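Local coordinates for nitrogenase molybdenum-iron protein beta chain (Clostridium pasteurianum, PDB 4WES) that pairs with the alpha chain in the nitrogenase component that reduces dinitrogen to ammonium, and shares with it the binding of an [8Fe-7S] cluster, at residues B[48-51]-B[52-56]; B[146-149]-B[150-154]; B[327-330]-B[331-335]; B[430-433]-B[434-437]. One frame throughout, in Å; residues are numbered along the deposited sequence. Where two conformers were deposited one is given.

Contact 1: B[48-51]-B[52-56]. With CLF (Fe(8)-S(7) cluster), chain H.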
loop_
_atom_site.group_PDB
_atom_site.type_symbol
_atom_site.label_atom_id
_atom_site.label_comp_id
_atom_site.label_asym_id
_atom_site.label_seq_id
_atom_site.Cartn_x
_atom_site.Cartn_y
_atom_site.Cartn_z
ATOM N N CYS B 48 18.576 -15.949 -24.904
ATOM C CA CYS B 48 17.481 -14.997 -25.037
ATOM C C CYS B 48 16.184 -15.606 -24.490
ATOM O O CYS B 48 15.494 -15.001 -23.679
ATOM C CB CYS B 48 17.287 -14.680 -26.534
ATOM S SG CYS B 48 18.760 -13.934 -27.279
ATOM N N CYS B 49 15.817 -16.781 -24.989
ATOM C CA CYS B 49 14.571 -17.416 -24.581
ATOM C C CYS B 49 14.526 -17.569 -23.060
ATOM O O CYS B 49 13.524 -17.241 -22.417
ATOM C CB CYS B 49 14.456 -18.776 -25.258
ATOM S SG CYS B 49 12.916 -19.658 -24.931
ATOM N N SER B 50 15.618 -18.052 -22.461
ATOM C CA SER B 50 15.644 -18.226 -21.008
ATOM C C SER B 50 15.439 -16.916 -20.262
ATOM O O SER B 50 14.625 -16.827 -19.342
ATOM C CB SER B 50 16.945 -18.874 -20.559
ATOM O OG SER B 50 16.889 -19.131 -19.154
ATOM N N TYR B 51 16.169 -15.880 -20.669
ATOM C CA TYR B 51 16.024 -14.591 -20.016
ATOM C C TYR B 51 14.625 -14.021 -20.145
ATOM O O TYR B 51 14.072 -13.413 -19.225
ATOM C CB TYR B 51 17.035 -13.592 -20.575
ATOM C CG TYR B 51 18.454 -13.682 -20.092
ATOM C CD1 TYR B 51 18.806 -14.188 -18.842
ATOM C CD2 TYR B 51 19.471 -13.101 -20.848
ATOM C CE1 TYR B 51 20.112 -14.142 -18.367
ATOM C CE2 TYR B 51 20.785 -13.048 -20.385
ATOM C CZ TYR B 51 21.094 -13.548 -19.151
ATOM O OH TYR B 51 22.410 -13.478 -18.734
ATOM N N HIS B 52 14.033 -14.184 -21.327
ATOM C CA HIS B 52 12.717 -13.556 -21.626
ATOM C C HIS B 52 11.595 -14.282 -20.909
ATOM O O HIS B 52 10.700 -13.652 -20.330
ATOM C CB HIS B 52 12.532 -13.474 -23.152
ATOM C CG HIS B 52 13.644 -12.699 -23.797
ATOM N ND1 HIS B 52 13.862 -12.739 -25.150
ATOM C CD2 HIS B 52 14.648 -11.976 -23.246
ATOM C CE1 HIS B 52 14.952 -12.048 -25.409
ATOM N NE2 HIS B 52 15.453 -11.579 -24.274
ATOM N N ARG B 53 11.633 -15.607 -20.922
ATOM C CA ARG B 53 10.710 -16.381 -20.092
ATOM C C ARG B 53 10.833 -16.004 -18.635
ATOM O O ARG B 53 9.860 -15.895 -17.895
ATOM C CB ARG B 53 11.004 -17.888 -20.240
ATOM C CG ARG B 53 10.649 -18.444 -21.624
ATOM C CD ARG B 53 11.061 -19.901 -21.725
ATOM N NE ARG B 53 10.253 -20.695 -20.798
ATOM C CZ ARG B 53 10.616 -21.831 -20.233
ATOM N NH1 ARG B 53 11.750 -22.418 -20.541
ATOM N NH2 ARG B 53 9.807 -22.384 -19.338
ATOM N N THR B 54 12.083 -15.832 -18.181
ATOM C CA THR B 54 12.356 -15.547 -16.779
ATOM C C THR B 54 11.744 -14.263 -16.315
ATOM O O THR B 54 11.169 -14.194 -15.209
ATOM C CB THR B 54 13.883 -15.589 -16.525
ATOM O OG1 THR B 54 14.329 -16.948 -16.677
ATOM C CG2 THR B 54 14.259 -15.093 -15.157
ATOM N N VAL B 55 11.889 -13.186 -17.095
ATOM C CA VAL B 55 11.371 -11.899 -16.625
ATOM C C VAL B 55 9.842 -11.975 -16.493
ATOM O O VAL B 55 9.261 -11.394 -15.588
ATOM C CB VAL B 55 11.855 -10.715 -17.477
ATOM C CG1 VAL B 55 11.256 -10.736 -18.859
ATOM C CG2 VAL B 55 11.566 -9.394 -16.783
ATOM N N LEU B 56 9.182 -12.671 -17.423
ATOM C CA LEU B 56 7.737 -12.838 -17.317
ATOM C C LEU B 56 7.348 -13.590 -16.042
ATOM O O LEU B 56 6.378 -13.186 -15.379
ATOM C CB LEU B 56 7.210 -13.530 -18.561
ATOM C CG LEU B 56 7.296 -12.712 -19.862
ATOM C CD1 LEU B 56 6.917 -13.570 -21.058
ATOM C CD2 LEU B 56 6.407 -11.468 -19.807
HETATM FE FE1 CLF H . 22.811 -13.701 -27.275
HETATM FE FE2 CLF H . 20.698 -13.782 -25.946
HETATM FE FE3 CLF H . 23.005 -14.546 -24.630
HETATM FE FE4 CLF H . 22.506 -11.973 -25.328
HETATM S S1 CLF H . 21.301 -11.858 -27.386
HETATM S S2A CLF H . 21.941 -15.665 -26.362
HETATM S S4A CLF H . 21.346 -13.211 -23.807
HETATM S S3A CLF H . 24.473 -13.116 -25.747
HETATM FE FE5 CLF H . 20.385 -9.253 -25.284
HETATM FE FE6 CLF H . 19.397 -9.186 -28.763
HETATM FE FE7 CLF H . 17.906 -9.256 -26.453
HETATM FE FE8 CLF H . 18.998 -11.676 -26.890
HETATM S S2B CLF H . 19.706 -7.895 -26.893
HETATM S S3B CLF H . 17.610 -10.588 -28.325
HETATM S S4B CLF H . 18.667 -10.696 -24.816
#

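Contact 2: B[146-149]-B[150-154]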
loop_
_atom_site.group_PDB
_atom_site.type_symbol
_atom_site.label_atom_id
_atom_site.label_comp_id
_atom_site.label_asym_id
_atom_site.label_seq_id
_atom_site.Cartn_x
_atom_site.Cartn_y
_atom_site.Cartn_z
ATOM N N HIS B 146 11.152 -3.637 -26.137
ATOM C CA HIS B 146 10.129 -4.658 -25.954
ATOM C C HIS B 146 8.762 -4.178 -26.435
ATOM O O HIS B 146 7.938 -5.006 -26.883
ATOM C CB HIS B 146 10.086 -5.076 -24.477
ATOM C CG HIS B 146 9.751 -3.966 -23.553
ATOM N ND1 HIS B 146 10.638 -2.960 -23.236
ATOM C CD2 HIS B 146 8.594 -3.684 -22.908
ATOM C CE1 HIS B 146 10.025 -2.108 -22.442
ATOM N NE2 HIS B 146 8.793 -2.532 -22.214
ATOM N N VAL B 147 8.469 -2.880 -26.382
ATOM C CA VAL B 147 7.201 -2.375 -26.896
ATOM C C VAL B 147 7.119 -2.631 -28.403
ATOM O O VAL B 147 6.083 -3.063 -28.940
ATOM C CB VAL B 147 7.060 -0.885 -26.582
ATOM C CG1 VAL B 147 5.840 -0.286 -27.273
ATOM C CG2 VAL B 147 7.008 -0.677 -25.042
ATOM N N THR B 148 8.206 -2.353 -29.106
ATOM C CA THR B 148 8.278 -2.584 -30.547
ATOM C C THR B 148 8.119 -4.055 -30.855
ATOM O O THR B 148 7.506 -4.433 -31.868
ATOM C CB THR B 148 9.628 -2.080 -31.066
ATOM O OG1 THR B 148 10.062 -0.932 -30.336
ATOM C CG2 THR B 148 9.555 -1.771 -32.541
ATOM N N GLY B 149 8.666 -4.928 -30.018
ATOM C CA GLY B 149 8.521 -6.357 -30.194
ATOM C C GLY B 149 7.073 -6.815 -30.108
ATOM O O GLY B 149 6.604 -7.635 -30.925
ATOM N N PHE B 150 6.359 -6.281 -29.121
ATOM C CA PHE B 150 4.923 -6.506 -29.009
ATOM C C PHE B 150 4.234 -6.056 -30.304
ATOM O O PHE B 150 3.422 -6.779 -30.892
ATOM C CB PHE B 150 4.395 -5.785 -27.782
ATOM C CG PHE B 150 2.907 -5.956 -27.570
ATOM C CD1 PHE B 150 2.421 -6.907 -26.698
ATOM C CD2 PHE B 150 2.012 -5.132 -28.210
ATOM C CE1 PHE B 150 1.073 -7.061 -26.493
ATOM C CE2 PHE B 150 0.643 -5.284 -28.019
ATOM C CZ PHE B 150 0.180 -6.226 -27.127
ATOM N N ALA B 151 4.531 -4.832 -30.734
ATOM C CA ALA B 151 3.881 -4.291 -31.920
ATOM C C ALA B 151 4.105 -5.162 -33.126
ATOM O O ALA B 151 3.178 -5.366 -33.950
ATOM C CB ALA B 151 4.361 -2.890 -32.206
ATOM N N ASN B 152 5.331 -5.637 -33.285
ATOM C CA ASN B 152 5.695 -6.494 -34.403
ATOM C C ASN B 152 4.980 -7.854 -34.365
ATOM O O ASN B 152 4.472 -8.333 -35.390
ATOM C CB ASN B 152 7.229 -6.681 -34.459
ATOM C CG ASN B 152 7.924 -5.480 -35.016
ATOM O OD1 ASN B 152 7.351 -4.719 -35.794
ATOM N ND2 ASN B 152 9.159 -5.282 -34.624
ATOM N N MET B 153 4.839 -8.446 -33.192
ATOM C CA MET B 153 4.137 -9.712 -33.093
ATOM C C MET B 153 2.671 -9.512 -33.481
ATOM O O MET B 153 2.074 -10.376 -34.130
ATOM C CB MET B 153 4.248 -10.300 -31.679
ATOM C CG MET B 153 3.720 -11.737 -31.569
ATOM S SD MET B 153 4.813 -13.007 -32.267
ATOM C CE MET B 153 4.083 -13.281 -33.833
ATOM N N VAL B 154 2.065 -8.396 -33.061
ATOM C CA VAL B 154 0.667 -8.139 -33.457
ATOM C C VAL B 154 0.571 -8.027 -34.972
ATOM O O VAL B 154 -0.363 -8.567 -35.598
ATOM C CB VAL B 154 0.112 -6.891 -32.742
ATOM C CG1 VAL B 154 -1.292 -6.593 -33.185
ATOM C CG2 VAL B 154 0.148 -7.072 -31.223
#

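Contact 3: B[327-330]-B[331-335]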
loop_
_atom_site.group_PDB
_atom_site.type_symbol
_atom_site.label_atom_id
_atom_site.label_comp_id
_atom_site.label_asym_id
_atom_site.label_seq_id
_atom_site.Cartn_x
_atom_site.Cartn_y
_atom_site.Cartn_z
ATOM N N LEU B 327 -0.406 8.306 -18.228
ATOM C CA LEU B 327 -0.234 8.557 -16.796
ATOM C C LEU B 327 0.189 9.995 -16.562
ATOM O O LEU B 327 -0.250 10.603 -15.577
ATOM C CB LEU B 327 0.746 7.566 -16.186
ATOM C CG LEU B 327 1.023 7.751 -14.700
ATOM C CD1 LEU B 327 -0.257 7.614 -13.900
ATOM C CD2 LEU B 327 2.067 6.744 -14.247
ATOM N N SER B 328 1.062 10.536 -17.406
ATOM C CA SER B 328 1.453 11.933 -17.240
ATOM C C SER B 328 0.276 12.871 -17.338
ATOM O O SER B 328 0.142 13.834 -16.574
ATOM C CB SER B 328 2.521 12.302 -18.278
ATOM O OG SER B 328 3.746 11.619 -18.035
ATOM N N LYS B 329 -0.626 12.596 -18.291
ATOM C CA LYS B 329 -1.856 13.391 -18.375
ATOM C C LYS B 329 -2.654 13.266 -17.077
ATOM O O LYS B 329 -3.175 14.247 -16.575
ATOM C CB LYS B 329 -2.684 12.934 -19.606
ATOM C CG LYS B 329 -3.985 13.695 -19.785
ATOM C CD LYS B 329 -3.781 15.167 -20.087
ATOM C CE LYS B 329 -5.061 15.806 -20.703
ATOM N NZ LYS B 329 -5.987 16.072 -19.615
ATOM N N PHE B 330 -2.769 12.046 -16.553
ATOM C CA PHE B 330 -3.541 11.845 -15.317
ATOM C C PHE B 330 -2.899 12.602 -14.153
ATOM O O PHE B 330 -3.607 13.193 -13.331
ATOM C CB PHE B 330 -3.679 10.365 -15.035
ATOM C CG PHE B 330 -4.596 10.027 -13.878
ATOM C CD1 PHE B 330 -5.745 10.749 -13.623
ATOM C CD2 PHE B 330 -4.346 8.929 -13.088
ATOM C CE1 PHE B 330 -6.603 10.390 -12.604
ATOM C CE2 PHE B 330 -5.198 8.563 -12.056
ATOM C CZ PHE B 330 -6.343 9.298 -11.818
ATOM N N ILE B 331 -1.571 12.593 -14.072
ATOM C CA ILE B 331 -0.891 13.371 -13.035
ATOM C C ILE B 331 -1.295 14.865 -13.104
ATOM O O ILE B 331 -1.598 15.479 -12.089
ATOM C CB ILE B 331 0.638 13.161 -13.154
ATOM C CG1 ILE B 331 1.029 11.744 -12.790
ATOM C CG2 ILE B 331 1.402 14.200 -12.346
ATOM C CD1 ILE B 331 0.674 11.263 -11.423
ATOM N N ILE B 332 -1.309 15.419 -14.322
ATOM C CA ILE B 332 -1.774 16.770 -14.512
ATOM C C ILE B 332 -3.230 16.937 -14.069
ATOM O O ILE B 332 -3.599 17.902 -13.375
ATOM C CB ILE B 332 -1.561 17.231 -15.961
ATOM C CG1 ILE B 332 -0.053 17.291 -16.278
ATOM C CG2 ILE B 332 -2.206 18.582 -16.211
ATOM C CD1 ILE B 332 0.243 17.524 -17.741
ATOM N N GLU B 333 -4.087 15.976 -14.446
ATOM C CA GLU B 333 -5.498 16.010 -14.053
ATOM C C GLU B 333 -5.699 15.993 -12.548
ATOM O O GLU B 333 -6.679 16.535 -12.061
ATOM C CB GLU B 333 -6.232 14.845 -14.705
ATOM C CG GLU B 333 -6.326 14.949 -16.220
ATOM C CD GLU B 333 -6.861 13.724 -16.925
ATOM O OE1 GLU B 333 -6.689 12.604 -16.422
ATOM O OE2 GLU B 333 -7.438 13.906 -18.007
ATOM N N LEU B 334 -4.767 15.342 -11.831
ATOM C CA LEU B 334 -4.813 15.280 -10.372
ATOM C C LEU B 334 -4.381 16.582 -9.699
ATOM O O LEU B 334 -4.530 16.721 -8.483
ATOM C CB LEU B 334 -3.933 14.130 -9.863
ATOM C CG LEU B 334 -4.495 12.736 -10.209
ATOM C CD1 LEU B 334 -3.441 11.663 -10.028
ATOM C CD2 LEU B 334 -5.730 12.420 -9.396
ATOM N N GLY B 335 -3.811 17.516 -10.472
ATOM C CA GLY B 335 -3.278 18.745 -9.971
ATOM C C GLY B 335 -1.812 18.680 -9.633
ATOM O O GLY B 335 -1.249 19.615 -9.024
#

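Contact 4: B[430-433]-B[434-437]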
loop_
_atom_site.group_PDB
_atom_site.type_symbol
_atom_site.label_atom_id
_atom_site.label_comp_id
_atom_site.label_asym_id
_atom_site.label_seq_id
_atom_site.Cartn_x
_atom_site.Cartn_y
_atom_site.Cartn_z
ATOM N N ALA B 430 -8.033 3.993 -12.406
ATOM C CA ALA B 430 -7.679 5.326 -11.948
ATOM C C ALA B 430 -7.928 5.484 -10.453
ATOM O O ALA B 430 -7.119 6.100 -9.751
ATOM C CB ALA B 430 -8.467 6.371 -12.729
ATOM N N ILE B 431 -9.039 4.933 -9.967
ATOM C CA ILE B 431 -9.338 4.957 -8.541
ATOM C C ILE B 431 -8.221 4.253 -7.775
ATOM O O ILE B 431 -7.733 4.745 -6.750
ATOM C CB ILE B 431 -10.725 4.315 -8.286
ATOM C CG1 ILE B 431 -11.815 5.274 -8.764
ATOM C CG2 ILE B 431 -10.913 3.923 -6.819
ATOM C CD1 ILE B 431 -13.209 4.604 -8.871
ATOM N N ARG B 432 -7.813 3.078 -8.245
ATOM C CA ARG B 432 -6.739 2.340 -7.589
ATOM C C ARG B 432 -5.451 3.132 -7.568
ATOM O O ARG B 432 -4.732 3.156 -6.546
ATOM C CB ARG B 432 -6.521 1.002 -8.278
ATOM C CG ARG B 432 -7.666 0.003 -8.099
ATOM C CD ARG B 432 -7.615 -0.738 -6.760
ATOM N NE ARG B 432 -6.332 -1.392 -6.496
ATOM C CZ ARG B 432 -6.007 -2.014 -5.359
ATOM N NH1 ARG B 432 -6.865 -2.096 -4.344
ATOM N NH2 ARG B 432 -4.807 -2.560 -5.236
ATOM N N LEU B 433 -5.130 3.821 -8.662
ATOM C CA LEU B 433 -3.927 4.661 -8.721
ATOM C C LEU B 433 -3.979 5.805 -7.720
ATOM O O LEU B 433 -2.973 6.096 -7.049
ATOM C CB LEU B 433 -3.709 5.206 -10.132
ATOM C CG LEU B 433 -3.148 4.228 -11.148
ATOM C CD1 LEU B 433 -3.251 4.825 -12.540
ATOM C CD2 LEU B 433 -1.717 3.808 -10.811
ATOM N N VAL B 434 -5.115 6.503 -7.617
ATOM C CA VAL B 434 -5.179 7.597 -6.679
ATOM C C VAL B 434 -5.040 7.117 -5.246
ATOM O O VAL B 434 -4.357 7.739 -4.434
ATOM C CB VAL B 434 -6.476 8.422 -6.828
ATOM C CG1 VAL B 434 -6.568 9.544 -5.814
ATOM C CG2 VAL B 434 -6.554 8.974 -8.261
ATOM N N GLU B 435 -5.665 5.993 -4.921
ATOM C CA GLU B 435 -5.490 5.399 -3.602
ATOM C C GLU B 435 -4.027 5.064 -3.333
ATOM O O GLU B 435 -3.500 5.385 -2.270
ATOM C CB GLU B 435 -6.367 4.164 -3.455
ATOM C CG GLU B 435 -6.239 3.552 -2.084
ATOM C CD GLU B 435 -6.908 2.237 -1.888
ATOM O OE1 GLU B 435 -7.182 1.516 -2.902
ATOM O OE2 GLU B 435 -7.123 1.891 -0.712
ATOM N N GLU B 436 -3.392 4.418 -4.301
ATOM C CA GLU B 436 -1.987 4.039 -4.096
ATOM C C GLU B 436 -1.070 5.239 -3.931
ATOM O O GLU B 436 -0.197 5.259 -3.060
ATOM C CB GLU B 436 -1.517 3.206 -5.276
ATOM C CG GLU B 436 -0.193 2.528 -5.111
ATOM C CD GLU B 436 0.073 1.517 -6.249
ATOM O OE1 GLU B 436 -0.551 1.592 -7.377
ATOM O OE2 GLU B 436 0.957 0.678 -6.046
ATOM N N ILE B 437 -1.245 6.255 -4.775
ATOM C CA ILE B 437 -0.448 7.462 -4.705
ATOM C C ILE B 437 -0.636 8.153 -3.365
ATOM O O ILE B 437 0.335 8.552 -2.700
ATOM C CB ILE B 437 -0.799 8.406 -5.886
ATOM C CG1 ILE B 437 -0.273 7.846 -7.210
ATOM C CG2 ILE B 437 -0.253 9.814 -5.639
ATOM C CD1 ILE B 437 -0.830 8.486 -8.458
HETATM O O HOH W 1 -5.028 1.027 -4.683
#

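Contact 1: B[48-51]-B[52-56]
At the [8Fe-7S] P-cluster site, the first turns of helix 46-60 set Cys48 and His52 one turn apart, the imidazole lying against the backbone carbonyl of the cluster ligand. Cys48 SG binds two iron atoms, FE8 at 2.3 Å and FE2 at 2.4 Å, so a single thiolate spans the two halves of the cluster. With CG anti to its carbonyl carbon (chi1 -58°), the His52 ring turns back along the helix until Cys48 O sits over the centre of one face, 2.9 Å above the ring plane. Neither ring nitrogen makes a hydrogen bond to that oxygen, which instead accepts the backbone N-H of His52. The ring presents its edge to the cluster, NE2 lying 3.4 Å from the sulfide S4B. Tyr51 adds a slanted approach from its own ring, with CE2 3.5 Å from S4A. The helix is the crossover of a beta-alpha-beta unit between strands 38-43 and 67-68, and its N-terminal end delivers these groups to the cluster, where Tyr82 of the alpha chain meets both aromatic rings. Two residues further along, Ser50 O is gripped twice by Thr54, whose backbone N and OG1 come from opposite faces of the carbonyl plane; the OG1 bond is short at 2.7 Å. On another side of the helix the Cys49 thiol lies 3.7 Å from Arg53 CD, alongside a chain bent at chi3, whose NE is hydrogen-bonded to Ala64 O.

Contact 2: B[146-149]-B[150-154]
Thr148 and Asn152 stand side by side on one flank of helix 146-161, pointing the same way, with the methyl CG2 of Thr148 4.1 Å from ND2 of Asn152. The amide of Asn152 doubles back over the preceding turn: CG lies beside its own backbone N (chi1 -77°) and only 3.3 Å from Thr148 O. ND2 is equally near that oxygen but is badly angled for a hydrogen bond and donates to Gln24 OE1 instead. Thr148 O is taken by the backbone N of Asn152 at 2.9 Å. Thr148 is rotated away from a staggered position (chi1 -34°), and its OG1 is bonded to Ser145 N, just ahead of the helix. This helix follows strand 133-136, outermost within this chain in its parallel sheet, and the loop between them carries the cluster ligand Ser141. Gly149 O accepts the backbone N of Met153 at 3.0 Å. Phe150 CB rests 3.4 Å from Val147 O while the ring leads off toward Ala31, Pro202 and Ala245. Further out, His146 is fixed at both ring nitrogens, ND1 by Thr22 N and NE2 by Asp320 OD2, its side chain about 6 Å from that of the cluster ligand Cys23.

Contact 3: B[327-330]-B[331-335]
Phe330 and Leu334 pack at the C-terminal end of helix 321-333, which crosses over between strands 314-318 and 337-343 of a beta-alpha-beta unit and closes in a Schellman motif. Leu334 stands over one face of the phenyl ring, its CD1 4.0 Å from the centroid and just 6° off the ring normal, a CH-pi contact. Phe330 CG is anti to the backbone N (chi1 -173°), which carries the ring along the helix toward Leu334. Glu333 takes the ring's edge instead: OE1 lies near the ring plane, 3.5 Å from CD1, and the carboxylate is turned 85° from the ring. Lys329 crosses the Glu333 chain at about a right angle, bending at chi2 and chi4 so that NZ drops onto OE2 from above the carboxylate plane in a 3.1 Å salt bridge. The carboxylate has further partners, Val270 N at OE1 and Ser271 OG at OE2, both at the start of helix 270-284, where the helix end would probably help steady its negative charge. Beyond Leu334 the chain turns at Gly335 with positive phi, and Gly335 N bonds back to Ile332 O at 2.9 Å.

Contact 4: B[430-433]-B[434-437]
Leu433, Val434 and Arg432 carry this turn-to-turn contact in the long helix 426-448, near the C-terminal end of the chain. Leu433 O accepts the N of Ile437 at 2.9 Å and is brushed by CG1 of the same residue at 3.2 Å, since that branch lies beside its own backbone N (chi1 -71°). The Leu433 side chain packs on Ile268 and on Phe330 of helix 321-333. Its neighbour Val434 leans back along the helix, with CG2 3.3 Å from Ala430 O, and also touches Leu302 of helix 290-305. Arg432 serves a different face, where the second copy of this protein approaches. Its chain, bent at chi2 and chi3, runs alongside Glu435, and the guanidinium and carboxylate planes stand 88° apart. NH1 and OE1 are 3.9 Å from each other, a long salt bridge of charges alone, with no N-H directed at the oxygen. The stronger partner of Glu435 OE1 is Asn422 ND2 of the second subunit, a hydrogen bond, and Arg432 packs on its counterpart there. A water ties the pair together: lying 3.2 Å above the centre of the guanidinium, it donates to Arg432 O at 2.8 Å and to Glu435 OE1 at 2.8 Å.

Along the chain the four contacts come in numerical order, each within a single helix. Contacts 1 and 2 belong to the cluster-binding part of the fold, their centres about 16 Å and nearest atoms about 8 Å apart; helix 24-33 packs against both helices, and the side chain of Cys23 is about 4 Å from that of His52 and about 6 Å from that of His146. Contact 3, centre to centre about 33 Å from contact 1, lies across the chain's centre. Contacts 3 and 4 touch: Phe330 CZ is 3.6 Å from Val434 CG2, joining helix 321-333 to helix 426-448. Contact 1 touches the cluster, contact 2 lies further out, contact 4 reaches the second beta subunit and contact 3 the alpha chain.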